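Local coordinates for cadherin-related family member 2 (Mus musculus, PDB 5CYX), which probably forms calcium-dependent heterophilic adhesion complexes with CDHR5 between neighbouring microvilli, here represented by its first three extracellular cadherin repeats, at residues Arg221-Phe226 / Thr243-Asp248; Lys186-Gly191 / Thr200-Pro205; Leu13-Glu18 / Gln92-Asp97. One frame throughout, in Å; residues are numbered along the deposited sequence.

Interaction 1: residues Arg221-Phe226 / Thr243-Asp248; sequences RFIREF and TVEAVD. With CA (calcium ion), chain F.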
# COMPACT_ATOMS: atom_id res chain seq x y z
N ARG A 221 22.38 5.16 -29.79
CA ARG A 221 23.33 4.10 -30.19
C ARG A 221 23.67 4.14 -31.67
O ARG A 221 22.79 4.17 -32.53
CB ARG A 221 22.74 2.74 -29.91
CG ARG A 221 22.78 2.36 -28.45
CD ARG A 221 21.92 1.13 -28.22
NE ARG A 221 22.52 0.23 -27.22
CZ ARG A 221 23.59 -0.56 -27.42
NH1 ARG A 221 24.02 -1.30 -26.41
NH2 ARG A 221 24.23 -0.60 -28.58
N PHE A 222 24.96 4.08 -31.97
CA PHE A 222 25.40 3.99 -33.35
C PHE A 222 24.90 2.70 -34.00
O PHE A 222 24.73 1.69 -33.35
CB PHE A 222 26.92 4.06 -33.43
CG PHE A 222 27.44 5.44 -33.18
CD1 PHE A 222 27.53 6.36 -34.22
CD2 PHE A 222 27.82 5.83 -31.90
CE1 PHE A 222 28.00 7.63 -33.99
CE2 PHE A 222 28.28 7.13 -31.67
CZ PHE A 222 28.37 8.02 -32.71
N ILE A 223 24.64 2.78 -35.30
CA ILE A 223 24.12 1.66 -36.08
C ILE A 223 25.15 0.53 -36.23
O ILE A 223 24.78 -0.63 -36.21
CB ILE A 223 23.64 2.18 -37.47
CG1 ILE A 223 22.42 3.09 -37.30
CG2 ILE A 223 23.30 1.05 -38.44
CD1 ILE A 223 21.32 2.53 -36.41
N ARG A 224 26.43 0.88 -36.35
CA ARG A 224 27.49 -0.10 -36.61
C ARG A 224 28.54 -0.03 -35.53
O ARG A 224 28.80 1.02 -34.97
CB ARG A 224 28.14 0.17 -37.96
CG ARG A 224 27.14 0.23 -39.10
CD ARG A 224 27.84 0.20 -40.44
NE ARG A 224 26.87 0.09 -41.53
CZ ARG A 224 27.18 -0.12 -42.82
NH1 ARG A 224 28.45 -0.25 -43.21
NH2 ARG A 224 26.21 -0.20 -43.72
N GLU A 225 29.16 -1.18 -35.25
CA GLU A 225 30.27 -1.24 -34.31
C GLU A 225 31.57 -0.75 -34.97
O GLU A 225 32.49 -0.26 -34.29
CB GLU A 225 30.43 -2.66 -33.82
CG GLU A 225 31.55 -2.82 -32.80
CD GLU A 225 31.72 -4.25 -32.34
OE1 GLU A 225 32.87 -4.67 -32.12
OE2 GLU A 225 30.70 -4.96 -32.19
N PHE A 226 31.60 -0.85 -36.31
CA PHE A 226 32.71 -0.34 -37.08
C PHE A 226 32.27 0.57 -38.23
O PHE A 226 31.23 0.35 -38.88
CB PHE A 226 33.51 -1.50 -37.64
CG PHE A 226 34.11 -2.37 -36.58
CD1 PHE A 226 35.04 -1.86 -35.68
CD2 PHE A 226 33.75 -3.72 -36.49
CE1 PHE A 226 35.60 -2.68 -34.70
CE2 PHE A 226 34.31 -4.54 -35.51
CZ PHE A 226 35.24 -4.02 -34.62
N THR A 243 29.12 8.63 -44.08
CA THR A 243 28.02 8.92 -43.20
C THR A 243 28.00 7.93 -42.04
O THR A 243 28.02 6.72 -42.27
CB THR A 243 26.70 8.80 -43.96
OG1 THR A 243 26.85 9.50 -45.18
CG2 THR A 243 25.52 9.38 -43.14
N VAL A 244 27.96 8.45 -40.82
CA VAL A 244 27.65 7.64 -39.65
C VAL A 244 26.24 7.97 -39.20
O VAL A 244 25.72 9.03 -39.52
CB VAL A 244 28.64 7.82 -38.47
CG1 VAL A 244 30.01 7.31 -38.87
CG2 VAL A 244 28.74 9.27 -38.03
N GLU A 245 25.65 7.05 -38.45
CA GLU A 245 24.33 7.21 -37.90
C GLU A 245 24.25 6.63 -36.49
O GLU A 245 24.74 5.54 -36.21
CB GLU A 245 23.30 6.56 -38.81
CG GLU A 245 21.87 6.96 -38.48
CD GLU A 245 20.84 6.33 -39.39
OE1 GLU A 245 19.64 6.58 -39.19
OE2 GLU A 245 21.21 5.57 -40.31
N ALA A 246 23.67 7.41 -35.58
CA ALA A 246 23.26 6.97 -34.27
C ALA A 246 21.82 7.31 -34.11
O ALA A 246 21.36 8.32 -34.64
CB ALA A 246 24.07 7.66 -33.21
N VAL A 247 21.07 6.47 -33.41
CA VAL A 247 19.64 6.71 -33.23
C VAL A 247 19.26 6.60 -31.77
O VAL A 247 19.89 5.88 -30.98
CB VAL A 247 18.77 5.74 -34.07
CG1 VAL A 247 19.10 5.87 -35.56
CG2 VAL A 247 18.95 4.30 -33.63
N ASP A 248 18.19 7.30 -31.42
CA ASP A 248 17.67 7.36 -30.07
C ASP A 248 17.13 5.98 -29.68
O ASP A 248 16.31 5.41 -30.40
CB ASP A 248 16.57 8.42 -30.03
CG ASP A 248 15.96 8.59 -28.68
OD1 ASP A 248 16.48 8.01 -27.71
OD2 ASP A 248 14.96 9.34 -28.60
CA CA F . 17.02 9.10 -25.62
O HOH W 1 14.95 10.39 -26.14
O HOH W 2 17.45 10.39 -23.47
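Arg221 begins the contact as the antiparallel, hydrogen-bonded partner of Val247: Arg221 N donates to Val247 O at 2.9 Å, and Val247 N returns a bond to Arg221 O. Phe222 follows as a non-hydrogen-bonded pair with Ala246, the CA atoms of Phe222 and Ala246 only 3.8 Å apart. Its ring takes Ala246 over one face, a CH-pi contact in which Ala246 CB stands 4.0 Å from the Phe222 ring centroid and 15° off the normal. Val244 CG2 comes to the ring edge at Phe222 CE1. Phe222 points to the same face of the sheet as Ala246, and with CG anti to the carbonyl carbon (chi1 -73°) its ring lies with a face to Ala246 CB; it also meets Val300 and Ala302 of strand 295-304. A serine in place of Phe222 would probably leave Ala246 CB without its aromatic cover and open a gap toward strand 295-304. Ile223 then closes the ladder, its N bonded to Glu245 O at 2.9 Å. The Ile223 side chain crosses those of Glu245 and Val247 at an angle: Ile223 CG1 rests against Glu245 CB at 3.9 Å, and Ile223 CD1 reaches Val247 CG2 at 4.1 Å. Beyond the paired residues, Asp248 OD1 binds a calcium ion at 2.4 Å, while Asp248 OD2 accepts from a water that is itself a calcium ligand; Asp250, Glu304 and the carbonyl O of Leu218 complete the protein part of the site. Three backbone bonds and apolar contacts thus join the edge strand to the strand whose end carries Asp248, a ligand of the calcium site between the second and third repeats.

Interaction 2: residues Lys186-Gly191 / Thr200-Pro205; sequences KACDSG and TQCSQP. With CA (calcium ion), chain D.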
# COMPACT_ATOMS: atom_id res chain seq x y z
N LYS A 186 -11.47 -8.77 -10.89
CA LYS A 186 -12.82 -8.96 -10.37
C LYS A 186 -12.96 -8.42 -8.94
O LYS A 186 -11.98 -8.07 -8.31
CB LYS A 186 -13.30 -10.41 -10.45
CG LYS A 186 -12.46 -11.37 -9.63
CD LYS A 186 -13.06 -12.79 -9.56
CE LYS A 186 -12.30 -13.58 -8.48
NZ LYS A 186 -12.56 -15.06 -8.48
N ALA A 187 -14.21 -8.32 -8.51
CA ALA A 187 -14.54 -7.89 -7.17
C ALA A 187 -15.45 -8.95 -6.61
O ALA A 187 -16.37 -9.35 -7.29
CB ALA A 187 -15.22 -6.50 -7.20
N CYS A 188 -15.16 -9.42 -5.39
CA CYS A 188 -16.06 -10.31 -4.67
C CYS A 188 -16.47 -9.66 -3.36
O CYS A 188 -15.81 -8.73 -2.87
CB CYS A 188 -15.41 -11.67 -4.39
SG CYS A 188 -14.75 -12.45 -5.89
N ASP A 189 -17.56 -10.13 -2.78
CA ASP A 189 -17.88 -9.72 -1.45
C ASP A 189 -17.06 -10.64 -0.50
O ASP A 189 -16.33 -11.57 -0.94
CB ASP A 189 -19.40 -9.68 -1.19
CG ASP A 189 -20.09 -11.00 -1.46
OD1 ASP A 189 -19.47 -12.04 -1.21
OD2 ASP A 189 -21.25 -10.98 -1.96
N SER A 190 -17.25 -10.42 0.77
CA SER A 190 -16.49 -11.10 1.82
C SER A 190 -17.34 -12.24 2.42
O SER A 190 -17.08 -12.74 3.48
CB SER A 190 -16.07 -10.07 2.89
OG SER A 190 -15.37 -8.95 2.33
N GLY A 191 -18.38 -12.68 1.70
CA GLY A 191 -19.19 -13.81 2.11
C GLY A 191 -20.31 -13.44 3.05
O GLY A 191 -20.37 -12.32 3.65
N THR A 200 -20.36 -16.63 -1.32
CA THR A 200 -19.57 -15.44 -1.69
C THR A 200 -20.00 -15.09 -3.10
O THR A 200 -20.10 -16.00 -3.93
CB THR A 200 -18.07 -15.76 -1.67
OG1 THR A 200 -17.63 -16.02 -0.32
CG2 THR A 200 -17.26 -14.60 -2.28
N GLN A 201 -20.24 -13.81 -3.40
CA GLN A 201 -20.61 -13.42 -4.80
C GLN A 201 -19.49 -12.67 -5.48
O GLN A 201 -18.79 -11.89 -4.82
CB GLN A 201 -21.86 -12.57 -4.80
CG GLN A 201 -23.06 -13.21 -4.13
CD GLN A 201 -23.90 -14.04 -5.07
OE1 GLN A 201 -23.53 -14.28 -6.22
NE2 GLN A 201 -25.05 -14.48 -4.58
N CYS A 202 -19.32 -12.89 -6.79
CA CYS A 202 -18.27 -12.22 -7.58
C CYS A 202 -18.85 -11.40 -8.76
O CYS A 202 -19.94 -11.65 -9.23
CB CYS A 202 -17.18 -13.22 -8.05
SG CYS A 202 -16.14 -13.94 -6.70
N SER A 203 -18.14 -10.36 -9.18
CA SER A 203 -18.57 -9.53 -10.28
C SER A 203 -18.30 -10.21 -11.59
O SER A 203 -17.59 -11.20 -11.65
CB SER A 203 -17.78 -8.25 -10.30
OG SER A 203 -16.45 -8.53 -10.67
N GLN A 204 -18.81 -9.59 -12.66
CA GLN A 204 -18.34 -9.93 -14.00
C GLN A 204 -16.88 -9.42 -14.13
O GLN A 204 -16.52 -8.45 -13.48
CB GLN A 204 -19.27 -9.33 -15.11
CG GLN A 204 -19.26 -7.79 -15.22
CD GLN A 204 -20.16 -7.26 -16.38
OE1 GLN A 204 -20.18 -7.81 -17.48
NE2 GLN A 204 -20.86 -6.15 -16.13
N PRO A 205 -16.07 -10.03 -15.01
CA PRO A 205 -14.72 -9.54 -15.28
C PRO A 205 -14.74 -8.10 -15.75
O PRO A 205 -15.67 -7.69 -16.46
CB PRO A 205 -14.23 -10.41 -16.47
CG PRO A 205 -15.20 -11.52 -16.58
CD PRO A 205 -16.49 -10.99 -16.06
CA CA D . -23.21 -9.44 -1.87
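Asp189 lies alongside Gln201, pointing the same way, and its carboxylate joins the 200-205 segment to a calcium ion. Beyond CB, chi1 of Asp189 (56°) places CG between the backbone N and the carbonyl carbon, bringing Asp189 CG 3.4 Å from Gln201 N. Asp189 OD1 is gripped from opposite faces of the carboxylate plane: Gln201 N donates at 2.9 Å, 35° out of that plane, and Gly191 N at 3.2 Å, closing an Asx turn. Asp189 OD2 binds calcium at 2.5 Å and has Gln201 CB against it at 3.3 Å. Two backbone N-H groups therefore hold the carboxylate while its other oxygen serves the metal, a site completed by Asn99, Asn101, Asp131, Asp133 and Ala137. Next to Asp189 in sequence, the Cys188 SG to Cys202 SG disulfide (2.2 Å, chi3 96°) ties the segments covalently, and Asp189 N donates to Gln201 O. Ser203 pairs with both backbone polar atoms of Ala187: Ala187 N donates to Ser203 OG at 3.1 Å, and Ser203 N to Ala187 O. In the second cadherin repeat, strand 180-189 is joined to the loop between strands 197-199 and 206-213, its other edge pairing with strand 140-148 (Lys186 with Phe143, Cys188 with Gln141).

Interaction 3: residues Leu13-Glu18 / Gln92-Asp97; sequences LVTLPE and QVIVED. With CA (calcium ion), chain C; CA (calcium ion), chain B.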
# COMPACT_ATOMS: atom_id res chain seq x y z
N LEU A 13 -42.91 -10.09 17.24
CA LEU A 13 -42.38 -10.04 15.89
C LEU A 13 -42.08 -11.42 15.38
O LEU A 13 -41.97 -12.37 16.14
CB LEU A 13 -41.13 -9.16 15.80
CG LEU A 13 -39.98 -9.46 16.78
CD1 LEU A 13 -39.03 -10.51 16.24
CD2 LEU A 13 -39.23 -8.17 17.12
N VAL A 14 -41.98 -11.51 14.06
CA VAL A 14 -41.52 -12.71 13.40
C VAL A 14 -40.37 -12.36 12.42
O VAL A 14 -40.44 -11.35 11.68
CB VAL A 14 -42.72 -13.37 12.73
CG1 VAL A 14 -43.05 -12.75 11.36
CG2 VAL A 14 -42.49 -14.84 12.62
N THR A 15 -39.33 -13.18 12.39
CA THR A 15 -38.14 -12.90 11.61
C THR A 15 -38.07 -13.89 10.47
O THR A 15 -38.05 -15.10 10.73
CB THR A 15 -36.87 -13.10 12.48
OG1 THR A 15 -36.91 -12.20 13.58
CG2 THR A 15 -35.62 -12.80 11.71
N LEU A 16 -38.06 -13.41 9.23
CA LEU A 16 -37.91 -14.28 8.05
C LEU A 16 -36.64 -13.96 7.25
O LEU A 16 -36.33 -12.82 7.05
CB LEU A 16 -39.13 -14.10 7.12
CG LEU A 16 -40.45 -14.47 7.81
CD1 LEU A 16 -41.68 -14.04 7.01
CD2 LEU A 16 -40.52 -15.96 8.09
N PRO A 17 -35.91 -14.98 6.77
CA PRO A 17 -34.87 -14.65 5.80
C PRO A 17 -35.45 -14.21 4.40
O PRO A 17 -36.45 -14.78 3.93
CB PRO A 17 -34.11 -15.97 5.65
CG PRO A 17 -35.07 -17.06 6.05
CD PRO A 17 -36.23 -16.42 6.77
N GLU A 18 -34.80 -13.22 3.79
CA GLU A 18 -35.22 -12.64 2.54
C GLU A 18 -35.17 -13.64 1.37
O GLU A 18 -35.82 -13.44 0.41
CB GLU A 18 -34.40 -11.37 2.23
CG GLU A 18 -32.95 -11.55 1.76
CD GLU A 18 -32.39 -10.33 1.07
OE1 GLU A 18 -33.14 -9.60 0.33
OE2 GLU A 18 -31.16 -10.06 1.21
N GLN A 92 -44.95 -7.54 13.92
CA GLN A 92 -43.90 -7.06 13.06
C GLN A 92 -43.13 -8.21 12.36
O GLN A 92 -42.82 -9.22 12.98
CB GLN A 92 -42.94 -6.20 13.85
CG GLN A 92 -42.04 -5.39 12.94
CD GLN A 92 -41.08 -4.52 13.72
OE1 GLN A 92 -40.48 -4.97 14.71
NE2 GLN A 92 -40.91 -3.28 13.27
N VAL A 93 -42.81 -7.99 11.08
CA VAL A 93 -41.96 -8.87 10.31
C VAL A 93 -40.58 -8.22 10.13
O VAL A 93 -40.48 -7.17 9.52
CB VAL A 93 -42.61 -9.22 8.96
CG1 VAL A 93 -41.74 -10.18 8.19
CG2 VAL A 93 -43.98 -9.82 9.18
N ILE A 94 -39.53 -8.80 10.75
CA ILE A 94 -38.16 -8.45 10.47
C ILE A 94 -37.70 -9.31 9.28
O ILE A 94 -37.76 -10.55 9.34
CB ILE A 94 -37.26 -8.66 11.71
CG1 ILE A 94 -37.80 -7.92 12.95
CG2 ILE A 94 -35.83 -8.22 11.45
CD1 ILE A 94 -38.14 -6.45 12.70
N VAL A 95 -37.28 -8.68 8.19
CA VAL A 95 -36.66 -9.39 7.06
C VAL A 95 -35.16 -9.39 7.26
O VAL A 95 -34.56 -8.35 7.44
CB VAL A 95 -37.03 -8.74 5.71
CG1 VAL A 95 -36.44 -9.52 4.53
CG2 VAL A 95 -38.54 -8.72 5.54
N GLU A 96 -34.54 -10.57 7.30
CA GLU A 96 -33.09 -10.67 7.43
C GLU A 96 -32.36 -10.65 6.07
O GLU A 96 -32.76 -11.35 5.10
CB GLU A 96 -32.68 -11.96 8.14
CG GLU A 96 -32.92 -11.95 9.63
CD GLU A 96 -32.20 -13.10 10.35
OE1 GLU A 96 -32.08 -14.20 9.74
OE2 GLU A 96 -31.78 -12.88 11.52
N ASP A 97 -31.26 -9.92 6.06
CA ASP A 97 -30.41 -9.80 4.90
C ASP A 97 -29.79 -11.16 4.57
O ASP A 97 -29.37 -11.91 5.50
CB ASP A 97 -29.28 -8.76 5.15
CG ASP A 97 -28.55 -8.35 3.85
OD1 ASP A 97 -29.11 -8.51 2.73
OD2 ASP A 97 -27.37 -7.92 3.96
CA CA C . -29.40 -8.96 0.47
CA CA B . -32.65 -8.86 -1.88
O HOH W 3 -31.88 -8.15 -4.11
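Val14 and Leu16 carry the backbone ladder between parallel strands 13-17 and 92-96, whose axes run 4.6 Å apart at 24°. Val14 N donates to Gln92 O at 2.7 Å, Ile94 N to Val14 O, Leu16 N to Ile94 O, and Glu96 N to Leu16 O; Glu18 N extends the series to Glu96 O.

Apolar contacts follow the two faces. On one, Val14 CG1 lies alongside Val93 CG2 at 3.8 Å, and Leu16 CD1 crosses to Val93 CG1 at 4.0 Å. The other carries Thr15, whose CG2 meets Glu96 CG at 3.5 Å; Glu96 is salt-bridged to Arg98.

Metal coordination follows. Glu18 CB lies against Val95 CG1, and chi1 of 75° brings CG near Glu96 O; the chain then extends to two calcium ions: Glu18 OE2 binds one at 2.2 Å, Glu18 OE1, which accepts from Phe68 N, the other at 2.4 Å. Asp97, polar partner also of Thr134, shares the first ion through OD1, the carboxylate planes turned 49° apart. Glu69, Asp100, Asp133 and the carbonyl O of Arg98 also bind it. Glu18 OE2 and Asp97 OD1, 3.0 Å apart, are thus co-ligands whose negative charges calcium between the first two repeats probably offsets.

Each contact belongs to a different cadherin repeat, and each contains a calcium-binding acidic residue. Interactions 2 and 3 flank the same linker: their centres are 26 Å apart, their nearest atoms about 8 Å, and Asp133 binds ions of both sites. Interaction 1, its centre 79 Å from that of interaction 3, belongs to the other linker. All three are partly buried. Interaction 3 is a full parallel strand pair with apolar packing on its buried face; interaction 1 is a short antiparallel pairing with its aromatic side turned inward and exposed residues on the other; interaction 2 has a single backbone bridge, supplemented by a disulfide and by bonds to the side chains of Asp189 and Ser203.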